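Local coordinates for luciferase-like enzymeAMP-CoA-ligase (Zophobas atratus, PDB 4W8O), which probably activates carboxylic acids with ATP, forming acyl-adenylates and then CoA thioesters, as a luciferase-like AMP-forming CoA ligase, at residues F20-F25 against L87-Y92; D71-S77 against P118-E124; A180-F184 against M225-M231; V206-F210 against G235-D240. One frame throughout, in Å; residues are numbered along the deposited sequence.

Contact 1: residues F20-F25 against L87-Y92; sequences FGEFLF and LIASSY
F20, G21, L24 and F25 pack against L87, I88, S91 and Y92 in a buried helix-to-helix contact between helix 20-30 and helix 85-92. The axes cross at -122° and approach to 7.9 Å, with G21 at the narrowest point: its CA lies 3.2 Å from S91 O in a CA-H...O contact. A CB on G21 would clash with that oxygen and with Y92 CA, so the lack of a side chain lets the backbones close up. Beside it, S91 OG meets F20 CD2 at 3.4 Å. L24 CD1 lies 4.1 Å from I88 CG1 and sits over one face of the F20 ring. On the other flank F25, its CG anti to N (chi1 -164°), points its edge into the face of Y92, centroids 5.3 Å apart and planes at 80°, while G21 O approaches the Y92 rim at CD1 (3.5 Å). The Y92 hydroxyl bonds S55 of helix 48-64, fixing the far end of the ring. A leucine in place of Y92 is likely to leave the F25 edge without its aromatic face and S55 without its phenol partner. This is glycine-mediated helix packing, with a T-shaped aromatic pair at one flank.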
loop_
_atom_site.group_PDB
_atom_site.type_symbol
_atom_site.label_atom_id
_atom_site.label_comp_id
_atom_site.label_asym_id
_atom_site.label_seq_id
_atom_site.Cartn_x
_atom_site.Cartn_y
_atom_site.Cartn_z
ATOM N N PHE A 20 -8.031 2.968 12.196
ATOM C CA PHE A 20 -7.247 3.560 11.114
ATOM C C PHE A 20 -7.606 5.041 10.966
ATOM O O PHE A 20 -6.732 5.857 10.726
ATOM C CB PHE A 20 -7.496 2.783 9.801
ATOM C CG PHE A 20 -6.731 3.303 8.613
ATOM C CD1 PHE A 20 -5.369 3.555 8.691
ATOM C CD2 PHE A 20 -7.373 3.507 7.399
ATOM C CE1 PHE A 20 -4.669 4.026 7.593
ATOM C CE2 PHE A 20 -6.679 3.971 6.295
ATOM C CZ PHE A 20 -5.323 4.229 6.389
ATOM N N GLY A 21 -8.884 5.380 11.134
ATOM C CA GLY A 21 -9.332 6.774 11.123
ATOM C C GLY A 21 -8.734 7.632 12.230
ATOM O O GLY A 21 -8.269 8.743 11.978
ATOM N N GLU A 22 -8.756 7.119 13.453
ATOM C CA GLU A 22 -8.132 7.797 14.597
ATOM C C GLU A 22 -6.628 7.994 14.372
ATOM O O GLU A 22 -6.065 9.045 14.703
ATOM C CB GLU A 22 -8.367 7.004 15.891
ATOM C CG GLU A 22 -9.811 7.040 16.377
ATOM C CD GLU A 22 -10.096 6.060 17.516
ATOM O OE1 GLU A 22 -9.591 4.913 17.487
ATOM O OE2 GLU A 22 -10.837 6.438 18.455
ATOM N N PHE A 23 -5.985 6.974 13.810
ATOM C CA PHE A 23 -4.582 7.074 13.426
ATOM C C PHE A 23 -4.349 8.273 12.509
ATOM O O PHE A 23 -3.575 9.164 12.830
ATOM C CB PHE A 23 -4.130 5.788 12.736
ATOM C CG PHE A 23 -2.768 5.882 12.111
ATOM C CD1 PHE A 23 -1.623 5.803 12.895
ATOM C CD2 PHE A 23 -2.630 6.023 10.733
ATOM C CE1 PHE A 23 -0.367 5.885 12.324
ATOM C CE2 PHE A 23 -1.372 6.097 10.157
ATOM C CZ PHE A 23 -0.242 6.035 10.956
ATOM N N LEU A 24 -5.040 8.299 11.378
ATOM C CA LEU A 24 -4.833 9.350 10.386
ATOM C C LEU A 24 -5.096 10.741 10.969
ATOM O O LEU A 24 -4.352 11.688 10.700
ATOM C CB LEU A 24 -5.729 9.116 9.171
ATOM C CG LEU A 24 -5.448 7.858 8.344
ATOM C CD1 LEU A 24 -6.599 7.587 7.393
ATOM C CD2 LEU A 24 -4.142 7.973 7.573
ATOM N N PHE A 25 -6.162 10.843 11.763
ATOM C CA PHE A 25 -6.569 12.089 12.432
ATOM C C PHE A 25 -5.473 12.586 13.377
ATOM O O PHE A 25 -5.048 13.743 13.302
ATOM C CB PHE A 25 -7.866 11.842 13.213
ATOM C CG PHE A 25 -8.587 13.095 13.635
ATOM C CD1 PHE A 25 -9.536 13.679 12.804
ATOM C CD2 PHE A 25 -8.351 13.664 14.877
ATOM C CE1 PHE A 25 -10.213 14.829 13.192
ATOM C CE2 PHE A 25 -9.034 14.801 15.277
ATOM C CZ PHE A 25 -9.967 15.386 14.436
ATOM N N LEU A 87 -11.304 9.037 1.254
ATOM C CA LEU A 87 -10.870 7.788 1.876
ATOM C C LEU A 87 -10.549 8.012 3.355
ATOM O O LEU A 87 -11.010 7.259 4.229
ATOM C CB LEU A 87 -9.652 7.226 1.132
ATOM C CG LEU A 87 -9.165 5.857 1.604
ATOM C CD1 LEU A 87 -8.705 5.016 0.421
ATOM C CD2 LEU A 87 -8.050 5.965 2.629
ATOM N N ILE A 88 -9.762 9.054 3.620
ATOM C CA ILE A 88 -9.417 9.470 4.984
ATOM C C ILE A 88 -10.685 9.798 5.757
ATOM O O ILE A 88 -10.850 9.378 6.902
ATOM C CB ILE A 88 -8.493 10.715 4.962
ATOM C CG1 ILE A 88 -7.105 10.344 4.427
ATOM C CG2 ILE A 88 -8.367 11.340 6.344
ATOM C CD1 ILE A 88 -6.340 11.518 3.854
ATOM N N ALA A 89 -11.573 10.561 5.113
ATOM C CA ALA A 89 -12.850 10.959 5.700
ATOM C C ALA A 89 -13.698 9.740 6.073
ATOM O O ALA A 89 -14.233 9.653 7.189
ATOM C CB ALA A 89 -13.604 11.855 4.721
ATOM N N SER A 90 -13.808 8.799 5.139
ATOM C CA SER A 90 -14.556 7.563 5.362
ATOM C C SER A 90 -13.966 6.758 6.520
ATOM O O SER A 90 -14.699 6.191 7.338
ATOM C CB SER A 90 -14.567 6.717 4.087
ATOM O OG SER A 90 -15.320 7.346 3.068
ATOM N N SER A 91 -12.637 6.717 6.587
ATOM C CA SER A 91 -11.944 6.060 7.689
ATOM C C SER A 91 -12.233 6.710 9.042
ATOM O O SER A 91 -12.299 6.010 10.042
ATOM C CB SER A 91 -10.440 6.015 7.427
ATOM O OG SER A 91 -10.170 5.165 6.326
ATOM N N TYR A 92 -12.412 8.031 9.078
ATOM C CA TYR A 92 -12.804 8.723 10.324
ATOM C C TYR A 92 -14.109 8.160 10.881
ATOM O O TYR A 92 -14.298 8.102 12.094
ATOM C CB TYR A 92 -13.002 10.233 10.127
ATOM C CG TYR A 92 -11.777 11.061 9.788
ATOM C CD1 TYR A 92 -10.484 10.611 10.062
ATOM C CD2 TYR A 92 -11.922 12.340 9.245
ATOM C CE1 TYR A 92 -9.377 11.390 9.767
ATOM C CE2 TYR A 92 -10.821 13.130 8.946
ATOM C CZ TYR A 92 -9.550 12.652 9.203
ATOM O OH TYR A 92 -8.448 13.423 8.912
#

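Contact 2: residues D71-S77 against P118-E124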
loop_
_atom_site.group_PDB
_atom_site.type_symbol
_atom_site.label_atom_id
_atom_site.label_comp_id
_atom_site.label_asym_id
_atom_site.label_seq_id
_atom_site.Cartn_x
_atom_site.Cartn_y
_atom_site.Cartn_z
ATOM N N ASP A 71 -20.701 0.472 6.460
ATOM C CA ASP A 71 -20.713 0.703 5.023
ATOM C C ASP A 71 -19.348 0.546 4.379
ATOM O O ASP A 71 -18.327 0.744 5.018
ATOM C CB ASP A 71 -21.238 2.099 4.708
ATOM C CG ASP A 71 -22.672 2.276 5.110
ATOM O OD1 ASP A 71 -23.500 1.433 4.718
ATOM O OD2 ASP A 71 -22.976 3.256 5.814
ATOM N N VAL A 72 -19.358 0.192 3.102
ATOM C CA VAL A 72 -18.148 0.154 2.267
ATOM C C VAL A 72 -18.144 1.375 1.355
ATOM O O VAL A 72 -19.142 1.664 0.709
ATOM C CB VAL A 72 -18.118 -1.111 1.390
ATOM C CG1 VAL A 72 -16.941 -1.086 0.409
ATOM C CG2 VAL A 72 -18.056 -2.351 2.264
ATOM N N VAL A 73 -17.026 2.090 1.304
ATOM C CA VAL A 73 -16.883 3.221 0.407
ATOM C C VAL A 73 -15.758 2.889 -0.566
ATOM O O VAL A 73 -14.652 2.520 -0.164
ATOM C CB VAL A 73 -16.565 4.534 1.144
ATOM C CG1 VAL A 73 -16.481 5.687 0.152
ATOM C CG2 VAL A 73 -17.622 4.820 2.198
ATOM N N CYS A 74 -16.064 3.021 -1.847
ATOM C CA CYS A 74 -15.169 2.615 -2.903
ATOM C C CYS A 74 -14.583 3.812 -3.651
ATOM O O CYS A 74 -15.190 4.880 -3.693
ATOM C CB CYS A 74 -15.954 1.731 -3.852
ATOM S SG CYS A 74 -14.928 0.832 -5.004
ATOM N N PHE A 75 -13.400 3.631 -4.225
ATOM C CA PHE A 75 -12.687 4.694 -4.935
ATOM C C PHE A 75 -12.146 4.175 -6.260
ATOM O O PHE A 75 -11.543 3.101 -6.313
ATOM C CB PHE A 75 -11.549 5.239 -4.060
ATOM C CG PHE A 75 -12.028 5.702 -2.728
ATOM C CD1 PHE A 75 -12.176 4.805 -1.690
ATOM C CD2 PHE A 75 -12.426 7.019 -2.543
ATOM C CE1 PHE A 75 -12.680 5.215 -0.470
ATOM C CE2 PHE A 75 -12.927 7.433 -1.330
ATOM C CZ PHE A 75 -13.061 6.538 -0.296
ATOM N N CYS A 76 -12.393 4.919 -7.334
ATOM C CA CYS A 76 -11.784 4.627 -8.635
ATOM C C CYS A 76 -11.146 5.882 -9.231
ATOM O O CYS A 76 -11.802 6.668 -9.928
ATOM C CB CYS A 76 -12.807 4.046 -9.601
ATOM S SG CYS A 76 -12.026 3.376 -11.084
ATOM N N SER A 77 -9.859 6.066 -8.954
ATOM C CA SER A 77 -9.160 7.264 -9.383
ATOM C C SER A 77 -7.653 7.049 -9.395
ATOM O O SER A 77 -7.118 6.308 -8.569
ATOM C CB SER A 77 -9.506 8.429 -8.451
ATOM O OG SER A 77 -8.758 9.595 -8.754
ATOM N N PRO A 118 -20.532 -1.570 -2.719
ATOM C CA PRO A 118 -20.328 -0.323 -1.977
ATOM C C PRO A 118 -21.563 0.576 -1.916
ATOM O O PRO A 118 -22.434 0.511 -2.780
ATOM C CB PRO A 118 -19.193 0.365 -2.733
ATOM C CG PRO A 118 -19.231 -0.194 -4.114
ATOM C CD PRO A 118 -19.966 -1.508 -4.080
ATOM N N ARG A 119 -21.625 1.398 -0.878
ATOM C CA ARG A 119 -22.714 2.342 -0.720
ATOM C C ARG A 119 -22.456 3.595 -1.535
ATOM O O ARG A 119 -23.375 4.210 -2.053
ATOM C CB ARG A 119 -22.877 2.718 0.740
ATOM C CG ARG A 119 -23.991 3.713 0.949
ATOM C CD ARG A 119 -24.525 3.602 2.340
ATOM N NE ARG A 119 -25.437 4.692 2.652
ATOM C CZ ARG A 119 -26.075 4.800 3.808
ATOM N NH1 ARG A 119 -25.896 3.881 4.758
ATOM N NH2 ARG A 119 -26.887 5.833 4.024
ATOM N N ILE A 120 -21.193 3.980 -1.621
ATOM C CA ILE A 120 -20.791 5.125 -2.411
ATOM C C ILE A 120 -19.526 4.733 -3.134
ATOM O O ILE A 120 -18.704 3.978 -2.593
ATOM C CB ILE A 120 -20.467 6.352 -1.540
ATOM C CG1 ILE A 120 -21.728 6.886 -0.860
ATOM C CG2 ILE A 120 -19.825 7.452 -2.379
ATOM C CD1 ILE A 120 -21.456 7.894 0.234
ATOM N N ILE A 121 -19.374 5.251 -4.347
ATOM C CA ILE A 121 -18.099 5.181 -5.051
ATOM C C ILE A 121 -17.690 6.569 -5.544
ATOM O O ILE A 121 -18.445 7.237 -6.258
ATOM C CB ILE A 121 -18.100 4.142 -6.201
ATOM C CG1 ILE A 121 -16.805 4.250 -7.010
ATOM C CG2 ILE A 121 -19.285 4.335 -7.122
ATOM C CD1 ILE A 121 -16.495 3.011 -7.810
ATOM N N PHE A 122 -16.505 7.000 -5.125
ATOM C CA PHE A 122 -15.865 8.211 -5.648
ATOM C C PHE A 122 -15.080 7.848 -6.908
ATOM O O PHE A 122 -14.274 6.912 -6.896
ATOM C CB PHE A 122 -14.916 8.821 -4.610
ATOM C CG PHE A 122 -15.623 9.469 -3.444
ATOM C CD1 PHE A 122 -16.116 8.703 -2.402
ATOM C CD2 PHE A 122 -15.785 10.844 -3.389
ATOM C CE1 PHE A 122 -16.770 9.292 -1.322
ATOM C CE2 PHE A 122 -16.437 11.442 -2.320
ATOM C CZ PHE A 122 -16.935 10.661 -1.284
ATOM N N VAL A 123 -15.293 8.610 -7.980
ATOM C CA VAL A 123 -14.727 8.280 -9.287
ATOM C C VAL A 123 -14.149 9.498 -10.010
ATOM O O VAL A 123 -14.745 10.565 -10.018
ATOM C CB VAL A 123 -15.797 7.604 -10.175
ATOM C CG1 VAL A 123 -16.865 8.601 -10.596
ATOM C CG2 VAL A 123 -15.167 6.964 -11.410
ATOM N N GLU A 124 -12.974 9.330 -10.605
ATOM C CA GLU A 124 -12.403 10.342 -11.486
ATOM C C GLU A 124 -13.258 10.464 -12.744
ATOM O O GLU A 124 -13.896 9.491 -13.158
ATOM C CB GLU A 124 -10.951 10.000 -11.860
ATOM C CG GLU A 124 -10.803 8.693 -12.633
ATOM C CD GLU A 124 -9.375 8.345 -13.013
ATOM O OE1 GLU A 124 -8.419 8.973 -12.508
ATOM O OE2 GLU A 124 -9.217 7.423 -13.840
#
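F75 and F122 form the apolar centre on one face of the sheet, side by side and pointing the same way. Their rings are nearly parallel (13°) but slid so far apart that they barely overlap; the closest approach is F75 CE2 to F122 CD1, 3.6 Å. V73 CG1 sits in the plane of the F122 ring at its edge, and helix 85-92 lies over this face. On the other face C74 SG meets I121 CD1 at 3.9 Å, and C74 CB touches P118 CB. Between the faces runs a parallel ladder in which C74 N to I120 O and C76 N to F122 O are nearly straight bonds, the latter 2.8 Å long. Farther out, the extended R119 chain carries NH1 to within 3.2 Å of D71 OD2 in a salt bridge, with carboxylate and guanidinium planes 82° apart; D71 OD2 also accepts from T68 N. Were D71 an alanine, the R119 guanidinium and T68 N would probably be left without this carboxylate. Strand 96-99 flanks strand 72-76 on its other edge, so the chain steps one way from 72-76 and then returns past it to 120-124, the change of direction that marks a doubly wound, Rossmann-like alpha/beta sheet.

Contact 3: residues A180-F184 against M225-M231; sequences AVMFF and MYWITGM
The F183 ring is held on one face by I228, whose CD1 lies 3.9 Å from the ring centroid and 30° off the normal, a CH-pi contact. Two groups meet its edge in plane: Y226 O, 3.7 Å from CD1, and M231 CB, 3.7 Å from CZ. This is strand-to-helix packing in an alpha/beta fold, strand 179-184 of the mixed sheet against the first turn of helix 228-239, with W227 at the N-cap position. I228 reaches the ring because its CG1 runs anti to its own N (chi1 -175°) and CD1 then bends over. Bound polyethylene glycol, probably from the crystallisation liquor, lies about 4 Å from the side chain of I228, so this residue packs the ring while lining that pocket. M231 CG also lies against F183 CZ, and bends at chi2 and chi3 carry CE round to V181 CG1, tip to tip at 4.0 Å. F184 and Y226 cross at about a right angle, F184 CD2 to Y226 CE1 4.1 Å. Y226 CD2 in turn sits above the centre of the W227 indole. One water ties the backbones together, donating to Y226 O at 3.2 Å and accepting weakly from F184 N at 3.4 Å.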
loop_
_atom_site.group_PDB
_atom_site.type_symbol
_atom_site.label_atom_id
_atom_site.label_comp_id
_atom_site.label_asym_id
_atom_site.label_seq_id
_atom_site.Cartn_x
_atom_site.Cartn_y
_atom_site.Cartn_z
ATOM N N ALA A 180 -11.111 -2.442 8.237
ATOM C CA ALA A 180 -10.826 -1.043 7.943
ATOM C C ALA A 180 -10.541 -0.811 6.460
ATOM O O ALA A 180 -11.031 0.154 5.880
ATOM C CB ALA A 180 -9.640 -0.573 8.774
ATOM N N VAL A 181 -9.750 -1.700 5.861
ATOM C CA VAL A 181 -9.292 -1.578 4.474
ATOM C C VAL A 181 -9.416 -2.941 3.784
ATOM O O VAL A 181 -9.153 -3.981 4.415
ATOM C CB VAL A 181 -7.805 -1.148 4.404
ATOM C CG1 VAL A 181 -7.367 -0.921 2.969
ATOM C CG2 VAL A 181 -7.546 0.106 5.221
ATOM N N MET A 182 -9.784 -2.933 2.498
ATOM C CA MET A 182 -9.843 -4.158 1.694
ATOM C C MET A 182 -8.950 -4.081 0.450
ATOM O O MET A 182 -8.707 -3.001 -0.079
ATOM C CB MET A 182 -11.284 -4.494 1.288
ATOM C CG MET A 182 -12.180 -4.892 2.454
ATOM S SD MET A 182 -13.840 -5.446 2.015
ATOM C CE MET A 182 -14.551 -3.916 1.437
ATOM N N PHE A 183 -8.437 -5.241 0.036
ATOM C CA PHE A 183 -7.715 -5.411 -1.225
ATOM C C PHE A 183 -8.283 -6.656 -1.909
ATOM O O PHE A 183 -9.207 -7.295 -1.392
ATOM C CB PHE A 183 -6.203 -5.547 -0.994
ATOM C CG PHE A 183 -5.579 -4.335 -0.359
ATOM C CD1 PHE A 183 -5.191 -3.256 -1.128
ATOM C CD2 PHE A 183 -5.393 -4.270 1.019
ATOM C CE1 PHE A 183 -4.625 -2.126 -0.547
ATOM C CE2 PHE A 183 -4.842 -3.145 1.605
ATOM C CZ PHE A 183 -4.452 -2.071 0.820
ATOM N N PHE A 184 -7.761 -6.990 -3.079
ATOM C CA PHE A 184 -8.290 -8.104 -3.847
ATOM C C PHE A 184 -7.232 -9.157 -4.122
ATOM O O PHE A 184 -6.122 -8.833 -4.530
ATOM C CB PHE A 184 -8.885 -7.585 -5.142
ATOM C CG PHE A 184 -10.041 -6.658 -4.924
ATOM C CD1 PHE A 184 -11.266 -7.152 -4.521
ATOM C CD2 PHE A 184 -9.895 -5.290 -5.092
ATOM C CE1 PHE A 184 -12.340 -6.303 -4.311
ATOM C CE2 PHE A 184 -10.961 -4.435 -4.879
ATOM C CZ PHE A 184 -12.188 -4.941 -4.497
ATOM N N MET A 225 -3.900 3.683 -5.514
ATOM C CA MET A 225 -4.318 3.180 -4.198
ATOM C C MET A 225 -4.980 1.808 -4.274
ATOM O O MET A 225 -5.262 1.188 -3.256
ATOM C CB MET A 225 -5.245 4.190 -3.510
ATOM C CG MET A 225 -4.579 5.521 -3.173
ATOM S SD MET A 225 -3.245 5.356 -1.971
ATOM C CE MET A 225 -2.439 6.949 -2.148
ATOM N N TYR A 226 -5.233 1.335 -5.489
ATOM C CA TYR A 226 -5.601 -0.053 -5.731
ATOM C C TYR A 226 -4.564 -1.018 -5.147
ATOM O O TYR A 226 -4.911 -2.065 -4.605
ATOM C CB TYR A 226 -5.702 -0.274 -7.231
ATOM C CG TYR A 226 -5.934 -1.697 -7.663
ATOM C CD1 TYR A 226 -7.176 -2.297 -7.504
ATOM C CD2 TYR A 226 -4.916 -2.439 -8.264
ATOM C CE1 TYR A 226 -7.400 -3.602 -7.914
ATOM C CE2 TYR A 226 -5.134 -3.740 -8.694
ATOM C CZ TYR A 226 -6.378 -4.317 -8.514
ATOM O OH TYR A 226 -6.611 -5.604 -8.930
ATOM N N TRP A 227 -3.295 -0.655 -5.276
ATOM C CA TRP A 227 -2.197 -1.516 -4.858
ATOM C C TRP A 227 -1.879 -1.308 -3.387
ATOM O O TRP A 227 -1.920 -0.185 -2.880
ATOM C CB TRP A 227 -0.956 -1.245 -5.717
ATOM C CG TRP A 227 -1.199 -1.506 -7.187
ATOM C CD1 TRP A 227 -1.446 -0.573 -8.159
ATOM C CD2 TRP A 227 -1.243 -2.782 -7.837
ATOM N NE1 TRP A 227 -1.628 -1.191 -9.374
ATOM C CE2 TRP A 227 -1.509 -2.545 -9.208
ATOM C CE3 TRP A 227 -1.073 -4.105 -7.396
ATOM C CZ2 TRP A 227 -1.618 -3.576 -10.140
ATOM C CZ3 TRP A 227 -1.175 -5.136 -8.328
ATOM C CH2 TRP A 227 -1.446 -4.862 -9.689
ATOM N N ILE A 228 -1.584 -2.409 -2.714
ATOM C CA ILE A 228 -1.097 -2.391 -1.339
ATOM C C ILE A 228 -0.000 -1.343 -1.137
ATOM O O ILE A 228 -0.001 -0.644 -0.142
ATOM C CB ILE A 228 -0.610 -3.795 -0.903
ATOM C CG1 ILE A 228 -0.204 -3.827 0.578
ATOM C CG2 ILE A 228 0.553 -4.264 -1.756
ATOM C CD1 ILE A 228 -1.348 -3.672 1.546
ATOM N N THR A 229 0.923 -1.214 -2.082
ATOM C CA THR A 229 2.016 -0.248 -1.932
ATOM C C THR A 229 1.516 1.200 -1.837
ATOM O O THR A 229 2.024 1.989 -1.033
ATOM C CB THR A 229 3.025 -0.363 -3.076
ATOM O OG1 THR A 229 2.333 -0.291 -4.329
ATOM C CG2 THR A 229 3.769 -1.681 -2.989
ATOM N N GLY A 230 0.530 1.556 -2.653
ATOM C CA GLY A 230 -0.061 2.889 -2.575
ATOM C C GLY A 230 -0.610 3.196 -1.180
ATOM O O GLY A 230 -0.267 4.210 -0.575
ATOM N N MET A 231 -1.464 2.309 -0.681
ATOM C CA MET A 231 -2.104 2.482 0.624
ATOM C C MET A 231 -1.103 2.401 1.765
ATOM O O MET A 231 -1.190 3.177 2.717
ATOM C CB MET A 231 -3.199 1.418 0.836
ATOM C CG MET A 231 -4.473 1.678 0.056
ATOM S SD MET A 231 -5.321 3.171 0.611
ATOM C CE MET A 231 -5.821 2.713 2.269
HETATM O O HOH W 1 -5.523 -5.144 -4.901
#

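Contact 4: residues V206-F210 against G235-D240; sequences VETSF and GRTFLD
F210 meets L239 with a ring face and R236 with its edge where helix 199-211 crosses helix 228-239 at -67°, the axes 9.2 Å apart: a helix-helix crossing within the AMP-binding enzyme fold. Over one face of the F210 ring sits L239 CD2, 3.9 Å from the centroid in a CH-pi contact. The edge of the same ring is turned to R236, F210 CD1 standing above the centre of the guanidinium face, 3.6 Å from R236 CZ, with the two planes 71° apart. The phenyl thus meets the arginine rim to face rather than stacking flat on it. R236 gets there by a bend at chi2 (62°) after a CG anti to the backbone N, which carries the chain across F210, CD and NE passing its CA and the guanidinium face reaching CD1. NH1 then bridges to D240 OD2, four residues on in the same segment, and this carboxylate, bonded also to S242, probably steadies the guanidinium and offsets its charge near the ring. L239 has a second branch in use: CD1 meets V206 CG1 at 3.8 Å. V206 CG1 also presses on the backbone at G235 C (3.5 Å), and a CB on G235 would clash with V206 CG2, so the glycine leaves room for the valine. V206 O is gripped twice from one face of its plane, by F210 N and by S209 OG, the latter at 2.8 Å. Finally, a water links the helices, donating to S209 O at 2.8 Å and accepting from R236 NE at 3.0 Å.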
loop_
_atom_site.group_PDB
_atom_site.type_symbol
_atom_site.label_atom_id
_atom_site.label_comp_id
_atom_site.label_asym_id
_atom_site.label_seq_id
_atom_site.Cartn_x
_atom_site.Cartn_y
_atom_site.Cartn_z
ATOM N N VAL A 206 1.569 -1.045 8.376
ATOM C CA VAL A 206 2.172 0.276 8.378
ATOM C C VAL A 206 3.310 0.366 9.405
ATOM O O VAL A 206 4.396 0.844 9.090
ATOM C CB VAL A 206 1.120 1.372 8.677
ATOM C CG1 VAL A 206 1.788 2.719 8.891
ATOM C CG2 VAL A 206 0.096 1.449 7.548
ATOM N N GLU A 207 3.056 -0.104 10.622
ATOM C CA GLU A 207 4.042 0.006 11.687
ATOM C C GLU A 207 5.247 -0.909 11.443
ATOM O O GLU A 207 6.384 -0.509 11.692
ATOM C CB GLU A 207 3.402 -0.264 13.056
ATOM C CG GLU A 207 4.016 0.590 14.142
ATOM C CD GLU A 207 3.340 0.452 15.493
ATOM O OE1 GLU A 207 2.224 -0.107 15.591
ATOM O OE2 GLU A 207 3.945 0.928 16.465
ATOM N N THR A 208 4.998 -2.117 10.936
ATOM C CA THR A 208 6.074 -3.046 10.599
ATOM C C THR A 208 6.980 -2.450 9.521
ATOM O O THR A 208 8.203 -2.557 9.610
ATOM C CB THR A 208 5.519 -4.411 10.133
ATOM O OG1 THR A 208 4.839 -5.043 11.228
ATOM C CG2 THR A 208 6.627 -5.333 9.615
ATOM N N SER A 209 6.385 -1.804 8.521
ATOM C CA SER A 209 7.167 -1.150 7.469
ATOM C C SER A 209 8.055 -0.010 8.023
ATOM O O SER A 209 9.175 0.196 7.551
ATOM C CB SER A 209 6.263 -0.674 6.308
ATOM O OG SER A 209 5.535 0.510 6.605
ATOM N N PHE A 210 7.566 0.704 9.033
ATOM C CA PHE A 210 8.365 1.726 9.706
ATOM C C PHE A 210 9.602 1.130 10.394
ATOM O O PHE A 210 10.704 1.663 10.260
ATOM C CB PHE A 210 7.515 2.494 10.722
ATOM C CG PHE A 210 8.299 3.466 11.557
ATOM C CD1 PHE A 210 8.674 4.696 11.042
ATOM C CD2 PHE A 210 8.665 3.149 12.859
ATOM C CE1 PHE A 210 9.405 5.594 11.804
ATOM C CE2 PHE A 210 9.393 4.042 13.631
ATOM C CZ PHE A 210 9.759 5.269 13.103
ATOM N N GLY A 235 -0.149 5.395 4.559
ATOM C CA GLY A 235 -0.130 5.126 5.996
ATOM C C GLY A 235 1.218 5.402 6.646
ATOM O O GLY A 235 1.290 6.031 7.704
ATOM N N ARG A 236 2.276 4.938 5.986
ATOM C CA ARG A 236 3.647 5.078 6.469
ATOM C C ARG A 236 4.130 6.536 6.502
ATOM O O ARG A 236 4.853 6.913 7.415
ATOM C CB ARG A 236 4.594 4.200 5.626
ATOM C CG ARG A 236 6.077 4.417 5.844
ATOM C CD ARG A 236 6.527 4.115 7.266
ATOM N NE ARG A 236 7.954 4.415 7.408
ATOM C CZ ARG A 236 8.462 5.634 7.587
ATOM N NH1 ARG A 236 7.683 6.708 7.676
ATOM N NH2 ARG A 236 9.771 5.783 7.680
ATOM N N THR A 237 3.735 7.353 5.525
ATOM C CA THR A 237 4.148 8.760 5.530
ATOM C C THR A 237 3.396 9.562 6.595
ATOM O O THR A 237 3.970 10.462 7.218
ATOM C CB THR A 237 3.993 9.445 4.153
ATOM O OG1 THR A 237 2.634 9.378 3.717
ATOM C CG2 THR A 237 4.909 8.799 3.112
ATOM N N PHE A 238 2.119 9.247 6.796
ATOM C CA PHE A 238 1.351 9.854 7.886
ATOM C C PHE A 238 2.013 9.568 9.236
ATOM O O PHE A 238 2.108 10.455 10.079
ATOM C CB PHE A 238 -0.088 9.331 7.904
ATOM C CG PHE A 238 -1.053 10.166 7.115
ATOM C CD1 PHE A 238 -1.011 10.181 5.723
ATOM C CD2 PHE A 238 -2.026 10.918 7.759
ATOM C CE1 PHE A 238 -1.906 10.942 4.994
ATOM C CE2 PHE A 238 -2.926 11.682 7.034
ATOM C CZ PHE A 238 -2.867 11.698 5.652
ATOM N N LEU A 239 2.500 8.339 9.406
ATOM C CA LEU A 239 2.967 7.842 10.696
ATOM C C LEU A 239 3.990 8.750 11.369
ATOM O O LEU A 239 3.929 8.927 12.582
ATOM C CB LEU A 239 3.537 6.424 10.550
ATOM C CG LEU A 239 3.999 5.727 11.841
ATOM C CD1 LEU A 239 3.725 4.231 11.767
ATOM C CD2 LEU A 239 5.472 5.971 12.127
ATOM N N ASP A 240 4.919 9.311 10.595
ATOM C CA ASP A 240 5.964 10.198 11.134
ATOM C C ASP A 240 6.019 11.566 10.440
ATOM O O ASP A 240 7.060 12.248 10.455
ATOM C CB ASP A 240 7.338 9.510 11.070
ATOM C CG ASP A 240 7.863 9.357 9.656
ATOM O OD1 ASP A 240 7.172 9.716 8.686
ATOM O OD2 ASP A 240 8.997 8.875 9.513
HETATM O O HOH W 2 10.180 2.635 6.596
#

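Along the chain contacts 1 and 2 interleave, and so do contacts 3 and 4; the first pair opens before the second. Contacts 2 and 3, centres 13 Å apart, reach the same mixed sheet, contact 2 through strands 72-76 and 120-124, contact 3 through strand 179-184, and touch through V72 and M182. Helix 228-239 joins contacts 3 and 4, centres 14 Å apart, while contact 1 reaches both: L87 packs on M231, F23 on L239, and L24 and I88 on F238. Contact 2 touches contact 1 where F75 and V73 meet helix 85-92, but not contact 4, centres 24 Å apart. Helices 20-30, 85-92 and 199-211 thus all pack on 228-239, whose I228 lines the glycol-holding pocket.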